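Local coordinates for PTS system, nitrogen regulatory IIA protein (Neisseria meningitidis, PDB 2A0J) that probably regulates nitrogen metabolism as a phosphotransferase-system IIA protein, relaying phosphoryl groups through a histidine, at residues R24-A29 and E46-R51; E34-L39 and Q75-F80; I65-H70 and E115-L120. All blocks are in the same frame, centred on the assembly; numbering follows the deposited sequence.

Contact 1 of 3, residues R24-A29 and E46-R51; sequences RLFEEA and ECLFAR
F26 on helix 22-33 presents one ring face to the edge of F49 on helix 41-52. The two helices pack side by side over one face of the mixed sheet in the alpha/beta fold of type 2 EIIA proteins. Their local axes come within 9.9 Å and run largely antiparallel, with 140° between directions. The aromatic part of the contact is a T-shaped (edge-to-face) pair, centroids 5.3 Å apart and planes turned by 72°. F49 is the edge partner: its CD1 lies 3.5 Å from F26 CD2, and CE1 stands over the F26 face, displaced toward the rim. CB of F49 leaves the flank of its helix, and chi1 of -129° swings the ring across to F26. F45, one turn earlier, stacks with F49 and also touches F26, extending the aromatic cluster along helix 41-52. The aliphatic part belongs to L48, which points into the interface. The backbone is nearest at this level, F26 CA and L48 CA being 7.5 Å apart. L48 CG sits beside its own backbone N, and the extended branch beyond carries CD1 to within 4.0 Å of A29 CB. Both helices also pack against the sheet, L48 touching I102 and L25 touching I100, while F89 and P66 border the F26 ring. Surface shared by the segments sums to 200 Å², and the side chains that meet across it are apolar. At the F26 rim, CE2 lies 3.6 Å from L48 CB, and the carbonyl carbon of L48 lies level with the ring at its edge.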
ATOM      1  N   ARG A  24      -7.822  -9.457  -6.691  1.00 26.23           N
ATOM      2  CA  ARG A  24      -8.064  -8.418  -7.685  1.00 26.16           C
ATOM      3  C   ARG A  24      -7.261  -7.176  -7.312  1.00 28.38           C
ATOM      4  O   ARG A  24      -6.551  -6.603  -8.139  1.00 30.79           O
ATOM      5  CB  ARG A  24      -9.559  -8.089  -7.722  1.00 28.29           C
ATOM      6  CG  ARG A  24     -10.072  -7.509  -9.033  1.00 45.71           C
ATOM      7  CD  ARG A  24      -9.367  -6.218  -9.407  1.00 64.01           C
ATOM      8  NE  ARG A  24      -8.627  -6.356 -10.659  1.00 82.22           N
ATOM      9  CZ  ARG A  24      -9.191  -6.483 -11.856  1.00 90.65           C
ATOM     10  NH1 ARG A  24     -10.514  -6.484 -11.974  1.00 87.05           N
ATOM     11  NH2 ARG A  24      -8.432  -6.621 -12.936  1.00 98.93           N
ATOM     12  N   LEU A  25      -7.381  -6.771  -6.054  1.00 22.69           N
ATOM     13  CA  LEU A  25      -6.675  -5.613  -5.537  1.00 18.40           C
ATOM     14  C   LEU A  25      -5.161  -5.747  -5.783  1.00 21.76           C
ATOM     15  O   LEU A  25      -4.490  -4.786  -6.179  1.00 11.06           O
ATOM     16  CB  LEU A  25      -6.969  -5.493  -4.037  1.00 18.35           C
ATOM     17  CG  LEU A  25      -6.473  -4.293  -3.227  1.00 27.22           C
ATOM     18  CD1 LEU A  25      -7.056  -3.005  -3.777  1.00 28.90           C
ATOM     19  CD2 LEU A  25      -6.887  -4.477  -1.773  1.00 32.75           C
ATOM     20  N   PHE A  26      -4.624  -6.944  -5.552  1.00 17.65           N
ATOM     21  CA  PHE A  26      -3.195  -7.176  -5.749  1.00 22.98           C
ATOM     22  C   PHE A  26      -2.800  -7.138  -7.225  1.00 22.50           C
ATOM     23  O   PHE A  26      -1.694  -6.716  -7.567  1.00 17.24           O
ATOM     24  CB  PHE A  26      -2.769  -8.513  -5.117  1.00 22.99           C
ATOM     25  CG  PHE A  26      -2.362  -8.401  -3.666  1.00 18.32           C
ATOM     26  CD1 PHE A  26      -3.274  -8.012  -2.695  1.00 22.24           C
ATOM     27  CD2 PHE A  26      -1.059  -8.685  -3.272  1.00 30.03           C
ATOM     28  CE1 PHE A  26      -2.895  -7.905  -1.354  1.00 18.36           C
ATOM     29  CE2 PHE A  26      -0.672  -8.580  -1.934  1.00 22.09           C
ATOM     30  CZ  PHE A  26      -1.589  -8.191  -0.977  1.00 15.31           C
ATOM     31  N   GLU A  27      -3.692  -7.579  -8.103  1.00 24.58           N
ATOM     32  CA  GLU A  27      -3.388  -7.546  -9.530  1.00 29.01           C
ATOM     33  C   GLU A  27      -3.272  -6.104  -9.995  1.00 23.21           C
ATOM     34  O   GLU A  27      -2.349  -5.751 -10.720  1.00 25.47           O
ATOM     35  CB  GLU A  27      -4.466  -8.272 -10.329  1.00 38.16           C
ATOM     36  CG  GLU A  27      -4.349  -9.783 -10.260  1.00 47.31           C
ATOM     37  CD  GLU A  27      -5.452 -10.487 -11.015  1.00 55.85           C
ATOM     38  OE1 GLU A  27      -5.390 -11.728 -11.125  1.00 77.12           O
ATOM     39  OE2 GLU A  27      -6.382  -9.803 -11.494  1.00 47.89           O
ATOM     40  N   GLU A  28      -4.208  -5.271  -9.556  1.00 22.33           N
ATOM     41  CA  GLU A  28      -4.202  -3.863  -9.913  1.00 25.21           C
ATOM     42  C   GLU A  28      -2.950  -3.158  -9.382  1.00 25.65           C
ATOM     43  O   GLU A  28      -2.468  -2.193  -9.983  1.00 21.78           O
ATOM     44  CB  GLU A  28      -5.455  -3.183  -9.359  1.00 34.70           C
ATOM     45  CG  GLU A  28      -6.290  -2.483 -10.423  1.00 56.34           C
ATOM     46  CD  GLU A  28      -5.529  -1.376 -11.130  1.00 59.02           C
ATOM     47  OE1 GLU A  28      -5.208  -0.356 -10.484  1.00 57.09           O
ATOM     48  OE2 GLU A  28      -5.250  -1.529 -12.336  1.00 66.62           O
ATOM     49  N   ALA A  29      -2.426  -3.633  -8.254  1.00 24.58           N
ATOM     50  CA  ALA A  29      -1.232  -3.038  -7.663  1.00 26.70           C
ATOM     51  C   ALA A  29      -0.020  -3.326  -8.545  1.00 27.31           C
ATOM     52  O   ALA A  29       0.799  -2.438  -8.789  1.00 28.48           O
ATOM     53  CB  ALA A  29      -1.005  -3.587  -6.260  1.00 27.27           C
ATOM     54  N   GLU A  46       3.673 -11.360  -7.770  1.00 26.61           N
ATOM     55  CA  GLU A  46       4.238 -12.478  -7.029  1.00 25.63           C
ATOM     56  C   GLU A  46       5.005 -12.014  -5.799  1.00 22.13           C
ATOM     57  O   GLU A  46       4.979 -12.646  -4.747  1.00 16.69           O
ATOM     58  CB  GLU A  46       5.165 -13.292  -7.934  1.00 32.74           C
ATOM     59  CG  GLU A  46       4.820 -14.775  -7.977  1.00 50.06           C
ATOM     60  CD  GLU A  46       3.385 -15.026  -8.412  1.00 50.87           C
ATOM     61  OE1 GLU A  46       3.015 -14.602  -9.527  1.00 48.79           O
ATOM     62  OE2 GLU A  46       2.626 -15.645  -7.639  1.00 48.53           O
ATOM     63  N   CYS A  47       5.693 -10.895  -5.944  1.00 16.00           N
ATOM     64  CA  CYS A  47       6.471 -10.354  -4.858  1.00 16.62           C
ATOM     65  C   CYS A  47       5.586  -9.951  -3.669  1.00 17.92           C
ATOM     66  O   CYS A  47       5.909 -10.245  -2.519  1.00 14.79           O
ATOM     67  CB  CYS A  47       7.272  -9.159  -5.373  1.00 16.75           C
ATOM     68  SG  CYS A  47       8.466  -8.560  -4.212  1.00 45.30           S
ATOM     69  N   LEU A  48       4.471  -9.284  -3.944  1.00  9.88           N
ATOM     70  CA  LEU A  48       3.557  -8.865  -2.882  1.00 14.39           C
ATOM     71  C   LEU A  48       2.835 -10.060  -2.259  1.00 17.72           C
ATOM     72  O   LEU A  48       2.621 -10.103  -1.044  1.00 16.79           O
ATOM     73  CB  LEU A  48       2.520  -7.886  -3.434  1.00 11.77           C
ATOM     74  CG  LEU A  48       3.053  -6.682  -4.224  1.00 17.00           C
ATOM     75  CD1 LEU A  48       1.871  -5.883  -4.759  1.00  5.35           C
ATOM     76  CD2 LEU A  48       3.969  -5.813  -3.343  1.00  7.15           C
ATOM     77  N   PHE A  49       2.471 -11.027  -3.103  1.00 24.14           N
ATOM     78  CA  PHE A  49       1.757 -12.229  -2.677  1.00 24.28           C
ATOM     79  C   PHE A  49       2.652 -13.244  -1.959  1.00 24.02           C
ATOM     80  O   PHE A  49       2.173 -14.056  -1.163  1.00 24.87           O
ATOM     81  CB  PHE A  49       1.084 -12.892  -3.887  1.00 33.18           C
ATOM     82  CG  PHE A  49      -0.385 -13.207  -3.680  1.00 55.69           C
ATOM     83  CD1 PHE A  49      -1.287 -12.206  -3.314  1.00 48.17           C
ATOM     84  CD2 PHE A  49      -0.871 -14.499  -3.882  1.00 58.75           C
ATOM     85  CE1 PHE A  49      -2.651 -12.487  -3.154  1.00 25.65           C
ATOM     86  CE2 PHE A  49      -2.231 -14.787  -3.723  1.00 41.59           C
ATOM     87  CZ  PHE A  49      -3.119 -13.777  -3.360  1.00 31.02           C
ATOM     88  N   ALA A  50       3.949 -13.207  -2.237  1.00 19.99           N
ATOM     89  CA  ALA A  50       4.873 -14.121  -1.584  1.00 20.37           C
ATOM     90  C   ALA A  50       4.890 -13.776  -0.095  1.00 19.84           C
ATOM     91  O   ALA A  50       5.098 -14.639   0.764  1.00 17.41           O
ATOM     92  CB  ALA A  50       6.272 -13.972  -2.183  1.00 19.62           C
ATOM     93  N   ARG A  51       4.653 -12.502   0.195  1.00 21.29           N
ATOM     94  CA  ARG A  51       4.639 -11.993   1.565  1.00 25.78           C
ATOM     95  C   ARG A  51       3.282 -12.171   2.242  1.00 19.98           C
ATOM     96  O   ARG A  51       3.209 -12.589   3.399  1.00 10.68           O
ATOM     97  CB  ARG A  51       5.022 -10.508   1.572  1.00 26.63           C
ATOM     98  CG  ARG A  51       4.813  -9.821   2.913  1.00 20.79           C
ATOM     99  CD  ARG A  51       5.631 -10.486   4.015  1.00 26.13           C
ATOM    100  NE  ARG A  51       5.336  -9.903   5.319  1.00 14.63           N
ATOM    101  CZ  ARG A  51       4.204 -10.099   5.988  1.00 18.14           C
ATOM    102  NH1 ARG A  51       3.243 -10.879   5.487  1.00  3.43           N
ATOM    103  NH2 ARG A  51       4.024  -9.494   7.153  1.00  3.20           N
TER

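Contact 2 of 3, residues E34-L39 and Q75-F80; sequences ERESSL and QATGAF
E36 and T77 reach toward each other from opposite directions, and the T77 hydroxyl gives a hydrogen bond to the E36 carboxylate. OG1 of T77 is 2.5 Å from OE1 of E36, a short bond for this pair. The hydroxyl arrives on the syn side of OE1, tilted 26° from the carboxylate plane. With chi1 at -173°, T77 OG1 lies opposite the backbone N and faces the loop. E36 folds over to meet it: CG lies between the backbone N and the carbonyl carbon (chi1 63°), and a second bend at chi2 brings the carboxylate round. Beside this bond, S37 CB and T77 CG2 make a looser apolar contact at 4.4 Å. The contact thus ties the loop joining helices 22-33 and 41-52 to the start of strand 77-83, an inner strand of the mixed EIIA sheet. A type I beta turn from R35 to S38 shapes that loop, closed by a hydrogen bond from S38 N to R35 O. A further bond joins R35 N to L39 O at 2.7 Å. From within the turn, S37 OG reaches back to L33 O, at the end of the preceding helix, and weakly accepts L39 N. On the strand side, T77 and A79 are held by backbone bonds to L104 and I102 of strand 97-106. H12 touches both E36 and T77.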
ATOM      1  N   GLU A  34       4.259  -1.563 -11.855  1.00 17.06           N
ATOM      2  CA  GLU A  34       4.913  -2.185 -13.005  1.00 21.65           C
ATOM      3  C   GLU A  34       5.956  -1.324 -13.731  1.00 27.76           C
ATOM      4  O   GLU A  34       5.771  -0.125 -13.943  1.00 24.53           O
ATOM      5  CB  GLU A  34       3.844  -2.621 -14.014  1.00 26.30           C
ATOM      6  CG  GLU A  34       4.389  -3.223 -15.298  1.00 22.54           C
ATOM      7  CD  GLU A  34       3.295  -3.609 -16.274  1.00 32.19           C
ATOM      8  OE1 GLU A  34       3.620  -4.216 -17.314  1.00 48.59           O
ATOM      9  OE2 GLU A  34       2.114  -3.303 -16.008  1.00 34.03           O
ATOM     10  N   ARG A  35       7.042  -1.980 -14.128  1.00 29.92           N
ATOM     11  CA  ARG A  35       8.165  -1.384 -14.858  1.00 32.94           C
ATOM     12  C   ARG A  35       8.889  -0.201 -14.230  1.00 36.11           C
ATOM     13  O   ARG A  35      10.111  -0.118 -14.315  1.00 34.19           O
ATOM     14  CB  ARG A  35       7.751  -1.007 -16.274  1.00 32.62           C
ATOM     15  CG  ARG A  35       8.930  -0.554 -17.111  1.00 44.08           C
ATOM     16  CD  ARG A  35       8.567  -0.520 -18.574  1.00 64.17           C
ATOM     17  NE  ARG A  35       7.407   0.331 -18.812  1.00 74.48           N
ATOM     18  CZ  ARG A  35       6.811   0.464 -19.989  1.00 82.85           C
ATOM     19  NH1 ARG A  35       7.264  -0.204 -21.045  1.00 90.14           N
ATOM     20  NH2 ARG A  35       5.764   1.264 -20.110  1.00 89.28           N
ATOM     21  N   GLU A  36       8.161   0.728 -13.628  1.00 34.87           N
ATOM     22  CA  GLU A  36       8.829   1.847 -12.992  1.00 35.63           C
ATOM     23  C   GLU A  36       9.594   1.248 -11.801  1.00 35.06           C
ATOM     24  O   GLU A  36      10.261   1.951 -11.037  1.00 34.61           O
ATOM     25  CB  GLU A  36       7.806   2.902 -12.549  1.00 38.35           C
ATOM     26  CG  GLU A  36       6.817   2.425 -11.514  1.00 51.81           C
ATOM     27  CD  GLU A  36       7.375   2.492 -10.113  1.00 61.22           C
ATOM     28  OE1 GLU A  36       6.803   1.840  -9.215  1.00 52.85           O
ATOM     29  OE2 GLU A  36       8.382   3.205  -9.911  1.00 74.32           O
ATOM     30  N   SER A  37       9.494  -0.074 -11.672  1.00 29.70           N
ATOM     31  CA  SER A  37      10.175  -0.825 -10.620  1.00 33.27           C
ATOM     32  C   SER A  37      11.153  -1.810 -11.266  1.00 30.22           C
ATOM     33  O   SER A  37      11.886  -2.512 -10.571  1.00 35.00           O
ATOM     34  CB  SER A  37       9.167  -1.602  -9.777  1.00 22.30           C
ATOM     35  OG  SER A  37       8.522  -2.590 -10.566  1.00 27.48           O
ATOM     36  N   SER A  38      11.141  -1.855 -12.599  1.00 32.64           N
ATOM     37  CA  SER A  38      12.008  -2.737 -13.386  1.00 32.37           C
ATOM     38  C   SER A  38      11.414  -4.140 -13.514  1.00 28.70           C
ATOM     39  O   SER A  38      12.023  -5.025 -14.102  1.00 35.52           O
ATOM     40  CB  SER A  38      13.401  -2.840 -12.744  1.00 36.11           C
ATOM     41  OG  SER A  38      13.905  -1.569 -12.365  1.00 40.49           O
ATOM     42  N   LEU A  39      10.218  -4.335 -12.970  1.00 25.27           N
ATOM     43  CA  LEU A  39       9.571  -5.639 -13.004  1.00 23.53           C
ATOM     44  C   LEU A  39       8.257  -5.610 -13.768  1.00 21.72           C
ATOM     45  O   LEU A  39       7.608  -4.572 -13.847  1.00 22.69           O
ATOM     46  CB  LEU A  39       9.311  -6.117 -11.571  1.00 26.37           C
ATOM     47  CG  LEU A  39      10.524  -6.327 -10.653  1.00 23.20           C
ATOM     48  CD1 LEU A  39      10.055  -6.622  -9.234  1.00 18.49           C
ATOM     49  CD2 LEU A  39      11.370  -7.481 -11.178  1.00 21.00           C
ATOM     50  N   GLN A  75      15.075   1.199  -6.297  1.00 21.31           N
ATOM     51  CA  GLN A  75      14.571   2.361  -5.595  1.00 20.36           C
ATOM     52  C   GLN A  75      13.173   2.054  -5.105  1.00 19.59           C
ATOM     53  O   GLN A  75      12.347   1.539  -5.850  1.00 18.63           O
ATOM     54  CB  GLN A  75      14.550   3.588  -6.509  1.00 16.44           C
ATOM     55  CG  GLN A  75      13.982   4.827  -5.833  1.00 21.38           C
ATOM     56  CD  GLN A  75      14.118   6.073  -6.682  1.00 31.44           C
ATOM     57  OE1 GLN A  75      13.734   6.084  -7.851  1.00 23.06           O
ATOM     58  NE2 GLN A  75      14.660   7.134  -6.094  1.00 21.72           N
ATOM     59  N   ALA A  76      12.920   2.358  -3.841  1.00 21.65           N
ATOM     60  CA  ALA A  76      11.614   2.114  -3.254  1.00 28.06           C
ATOM     61  C   ALA A  76      10.507   2.810  -4.041  1.00 25.76           C
ATOM     62  O   ALA A  76      10.696   3.889  -4.597  1.00 24.65           O
ATOM     63  CB  ALA A  76      11.600   2.589  -1.811  1.00 23.20           C
ATOM     64  N   THR A  77       9.344   2.179  -4.084  1.00 24.60           N
ATOM     65  CA  THR A  77       8.209   2.743  -4.788  1.00 27.65           C
ATOM     66  C   THR A  77       6.946   2.305  -4.056  1.00 29.91           C
ATOM     67  O   THR A  77       6.914   1.228  -3.453  1.00 28.28           O
ATOM     68  CB  THR A  77       8.172   2.259  -6.251  1.00 31.32           C
ATOM     69  OG1 THR A  77       7.135   2.950  -6.956  1.00 27.82           O
ATOM     70  CG2 THR A  77       7.934   0.749  -6.315  1.00 16.81           C
ATOM     71  N   GLY A  78       5.916   3.145  -4.088  1.00 27.73           N
ATOM     72  CA  GLY A  78       4.678   2.808  -3.410  1.00 21.60           C
ATOM     73  C   GLY A  78       3.430   3.311  -4.108  1.00 21.31           C
ATOM     74  O   GLY A  78       3.497   3.936  -5.167  1.00 22.49           O
ATOM     75  N   ALA A  79       2.280   3.025  -3.510  1.00 17.96           N
ATOM     76  CA  ALA A  79       1.000   3.453  -4.057  1.00 16.54           C
ATOM     77  C   ALA A  79      -0.020   3.467  -2.933  1.00 18.26           C
ATOM     78  O   ALA A  79       0.193   2.859  -1.882  1.00 17.86           O
ATOM     79  CB  ALA A  79       0.545   2.501  -5.156  1.00  3.93           C
ATOM     80  N   PHE A  80      -1.127   4.168  -3.150  1.00 14.89           N
ATOM     81  CA  PHE A  80      -2.171   4.224  -2.143  1.00 19.92           C
ATOM     82  C   PHE A  80      -3.516   3.986  -2.815  1.00 18.05           C
ATOM     83  O   PHE A  80      -3.794   4.562  -3.868  1.00 12.54           O
ATOM     84  CB  PHE A  80      -2.176   5.582  -1.440  1.00 18.68           C
ATOM     85  CG  PHE A  80      -3.123   5.647  -0.283  1.00 23.16           C
ATOM     86  CD1 PHE A  80      -2.803   5.032   0.925  1.00 22.78           C
ATOM     87  CD2 PHE A  80      -4.362   6.270  -0.414  1.00 19.65           C
ATOM     88  CE1 PHE A  80      -3.704   5.030   1.989  1.00 19.38           C
ATOM     89  CE2 PHE A  80      -5.272   6.274   0.647  1.00 18.50           C
ATOM     90  CZ  PHE A  80      -4.941   5.650   1.853  1.00  8.35           C
TER

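Contact 3 of 3, residues I65-H70 and E115-L120; sequences IPHGRH and EVLSKL
H67 turns its imidazole toward L117 by setting CG between its own backbone N and carbonyl carbon (chi1 55°), while L117 places CG beside its backbone N and sends both methyls to strand 63-70. The side chains meet nearly at right angles. L117 CD1 covers one imidazole face in a CH-pi contact, 4.1 Å from the H67 ring centroid and 10° off the ring normal. The other methyl, CD2, packs 3.9 Å from I65 CD1. The ring's rotation is fixed at its edge: H67 ND1 donates to I65 O over 2.7 Å in an almost straight bond (169°), with the oxygen practically in the ring plane. This leaves NE2 at the far edge from that bond. H67 lies in the Pro-His motif of the type 2 EIIA histidine signature, here IPHG, and is probably the phosphorylated histidine, as in relatives; the geometry is consistent with NE2 as the reacting nitrogen. Strand 63-70 is the outermost strand on its side of the sheet, bonded to 97-106 through G68 with L103 and V105. Helix 110-124 packs on the face of the sheet to which H67 turns, L120 resting on F101 of strand 97-106, and R51 of helix 41-52 touches H67.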
ATOM      1  N   ILE A  65      -0.983  -2.735   4.791  1.00  9.07           N
ATOM      2  CA  ILE A  65       0.265  -2.299   4.178  1.00  7.95           C
ATOM      3  C   ILE A  65       0.962  -3.437   3.446  1.00 10.87           C
ATOM      4  O   ILE A  65       1.989  -3.935   3.898  1.00 10.63           O
ATOM      5  CB  ILE A  65       1.249  -1.742   5.235  1.00 19.19           C
ATOM      6  CG1 ILE A  65       1.328  -2.705   6.429  1.00 34.04           C
ATOM      7  CG2 ILE A  65       0.816  -0.351   5.674  1.00 21.04           C
ATOM      8  CD1 ILE A  65       2.448  -2.404   7.405  1.00 34.92           C
ATOM      9  N   PRO A  66       0.411  -3.869   2.301  1.00  7.82           N
ATOM     10  CA  PRO A  66       1.055  -4.962   1.566  1.00  8.03           C
ATOM     11  C   PRO A  66       2.439  -4.494   1.110  1.00 16.69           C
ATOM     12  O   PRO A  66       2.601  -3.341   0.708  1.00 17.37           O
ATOM     13  CB  PRO A  66       0.111  -5.195   0.377  1.00  7.17           C
ATOM     14  CG  PRO A  66      -1.195  -4.602   0.808  1.00  3.91           C
ATOM     15  CD  PRO A  66      -0.785  -3.384   1.590  1.00 12.49           C
ATOM     16  N   HIS A  67       3.437  -5.369   1.167  1.00 20.57           N
ATOM     17  CA  HIS A  67       4.776  -4.976   0.730  1.00 20.26           C
ATOM     18  C   HIS A  67       5.637  -6.158   0.263  1.00 24.01           C
ATOM     19  O   HIS A  67       5.322  -7.318   0.539  1.00 25.63           O
ATOM     20  CB  HIS A  67       5.494  -4.211   1.854  1.00 23.32           C
ATOM     21  CG  HIS A  67       5.554  -4.950   3.155  1.00 13.10           C
ATOM     22  ND1 HIS A  67       4.506  -4.972   4.050  1.00 13.16           N
ATOM     23  CD2 HIS A  67       6.533  -5.709   3.705  1.00  8.13           C
ATOM     24  CE1 HIS A  67       4.837  -5.712   5.094  1.00 19.89           C
ATOM     25  NE2 HIS A  67       6.062  -6.171   4.908  1.00 21.16           N
ATOM     26  N   GLY A  68       6.722  -5.852  -0.446  1.00 19.97           N
ATOM     27  CA  GLY A  68       7.610  -6.887  -0.947  1.00 13.77           C
ATOM     28  C   GLY A  68       8.969  -6.363  -1.388  1.00 18.09           C
ATOM     29  O   GLY A  68       9.120  -5.187  -1.716  1.00 22.87           O
ATOM     30  N   ARG A  69       9.966  -7.241  -1.394  1.00 13.17           N
ATOM     31  CA  ARG A  69      11.314  -6.863  -1.783  1.00 16.24           C
ATOM     32  C   ARG A  69      11.747  -7.680  -3.000  1.00 18.73           C
ATOM     33  O   ARG A  69      11.183  -8.733  -3.285  1.00 16.87           O
ATOM     34  CB  ARG A  69      12.284  -7.115  -0.622  1.00 22.99           C
ATOM     35  CG  ARG A  69      11.748  -6.713   0.751  1.00 43.54           C
ATOM     36  CD  ARG A  69      12.747  -7.008   1.868  1.00 33.55           C
ATOM     37  NE  ARG A  69      12.094  -7.170   3.168  1.00 56.94           N
ATOM     38  CZ  ARG A  69      11.510  -6.193   3.863  1.00 71.95           C
ATOM     39  NH1 ARG A  69      11.486  -4.950   3.398  1.00 82.25           N
ATOM     40  NH2 ARG A  69      10.940  -6.462   5.031  1.00 67.63           N
ATOM     41  N   HIS A  70      12.745  -7.190  -3.724  1.00 15.57           N
ATOM     42  CA  HIS A  70      13.226  -7.917  -4.879  1.00 15.76           C
ATOM     43  C   HIS A  70      14.534  -7.332  -5.411  1.00 15.08           C
ATOM     44  O   HIS A  70      14.675  -6.120  -5.546  1.00 16.37           O
ATOM     45  CB  HIS A  70      12.163  -7.926  -5.979  1.00 12.19           C
ATOM     46  CG  HIS A  70      12.444  -8.914  -7.068  1.00 21.75           C
ATOM     47  ND1 HIS A  70      11.896 -10.177  -7.084  1.00 14.49           N
ATOM     48  CD2 HIS A  70      13.260  -8.843  -8.148  1.00  8.71           C
ATOM     49  CE1 HIS A  70      12.362 -10.842  -8.126  1.00 19.17           C
ATOM     50  NE2 HIS A  70      13.192 -10.054  -8.788  1.00  7.19           N
ATOM     51  N   GLU A 115      11.606   1.733   8.813  1.00 30.85           N
ATOM     52  CA  GLU A 115      11.292   3.089   9.252  1.00 42.42           C
ATOM     53  C   GLU A 115      10.031   3.588   8.569  1.00 40.10           C
ATOM     54  O   GLU A 115       9.125   4.108   9.219  1.00 46.54           O
ATOM     55  CB  GLU A 115      12.439   4.044   8.916  1.00 58.32           C
ATOM     56  CG  GLU A 115      13.812   3.568   9.347  1.00 78.74           C
ATOM     57  CD  GLU A 115      13.907   3.342  10.838  1.00 86.75           C
ATOM     58  OE1 GLU A 115      13.568   4.272  11.599  1.00 91.06           O
ATOM     59  OE2 GLU A 115      14.326   2.236  11.246  1.00 84.01           O
ATOM     60  N   VAL A 116       9.990   3.440   7.250  1.00 30.94           N
ATOM     61  CA  VAL A 116       8.843   3.878   6.473  1.00 30.29           C
ATOM     62  C   VAL A 116       7.584   3.143   6.916  1.00 32.81           C
ATOM     63  O   VAL A 116       6.548   3.766   7.161  1.00 32.44           O
ATOM     64  CB  VAL A 116       9.082   3.648   4.955  1.00 35.77           C
ATOM     65  CG1 VAL A 116       7.788   3.827   4.172  1.00 23.74           C
ATOM     66  CG2 VAL A 116      10.123   4.629   4.448  1.00 25.84           C
ATOM     67  N   LEU A 117       7.681   1.820   7.024  1.00 30.80           N
ATOM     68  CA  LEU A 117       6.547   0.998   7.433  1.00 34.21           C
ATOM     69  C   LEU A 117       6.087   1.372   8.827  1.00 38.56           C
ATOM     70  O   LEU A 117       4.894   1.550   9.074  1.00 37.88           O
ATOM     71  CB  LEU A 117       6.929  -0.483   7.426  1.00 35.83           C
ATOM     72  CG  LEU A 117       7.018  -1.204   6.084  1.00 18.50           C
ATOM     73  CD1 LEU A 117       7.525  -2.612   6.312  1.00 15.19           C
ATOM     74  CD2 LEU A 117       5.652  -1.233   5.427  1.00 16.77           C
ATOM     75  N   SER A 118       7.052   1.475   9.735  1.00 35.82           N
ATOM     76  CA  SER A 118       6.776   1.812  11.121  1.00 28.45           C
ATOM     77  C   SER A 118       6.099   3.165  11.253  1.00 22.48           C
ATOM     78  O   SER A 118       5.142   3.323  12.012  1.00 20.21           O
ATOM     79  CB  SER A 118       8.076   1.810  11.922  1.00 32.09           C
ATOM     80  OG  SER A 118       7.838   2.179  13.267  1.00 40.24           O
ATOM     81  N   LYS A 119       6.595   4.153  10.522  1.00 22.61           N
ATOM     82  CA  LYS A 119       5.993   5.474  10.601  1.00 25.72           C
ATOM     83  C   LYS A 119       4.577   5.432  10.077  1.00 15.13           C
ATOM     84  O   LYS A 119       3.671   5.945  10.713  1.00 25.31           O
ATOM     85  CB  LYS A 119       6.815   6.496   9.816  1.00 39.89           C
ATOM     86  CG  LYS A 119       8.025   7.005  10.577  1.00 48.37           C
ATOM     87  CD  LYS A 119       7.586   7.671  11.869  1.00 67.30           C
ATOM     88  CE  LYS A 119       8.766   8.204  12.659  1.00 75.03           C
ATOM     89  NZ  LYS A 119       8.321   8.797  13.952  1.00 71.51           N
ATOM     90  N   LEU A 120       4.384   4.806   8.921  1.00 13.25           N
ATOM     91  CA  LEU A 120       3.056   4.713   8.334  1.00 22.55           C
ATOM     92  C   LEU A 120       2.061   4.081   9.304  1.00 24.12           C
ATOM     93  O   LEU A 120       0.977   4.615   9.511  1.00 24.71           O
ATOM     94  CB  LEU A 120       3.108   3.913   7.025  1.00 23.96           C
ATOM     95  CG  LEU A 120       3.808   4.602   5.845  1.00 36.09           C
ATOM     96  CD1 LEU A 120       4.114   3.587   4.745  1.00 27.41           C
ATOM     97  CD2 LEU A 120       2.929   5.738   5.321  1.00 22.35           C
TER

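How the contacts relate
All three contacts lie in one alpha/beta domain, their centres 13 to 14 Å apart. Contacts 1 and 2 interleave along the chain, as do 2 and 3, whereas contact 1 closes before contact 3 opens. Contacts 2 and 3 use strands of the same sheet. Helices 22-33 and 41-52 of contact 1 cover one face of it; helix 110-124 of contact 3 packs on the other. Contact 1 touches contact 3 where C47 and R51 pack on strand 63-70. L39 meets H70 between contacts 2 and 3; contacts 1 and 2 approach without touching, nearest atoms about 5 Å apart. Helix 41-52 therefore adjoins the strand bearing the probable phosphorylation site.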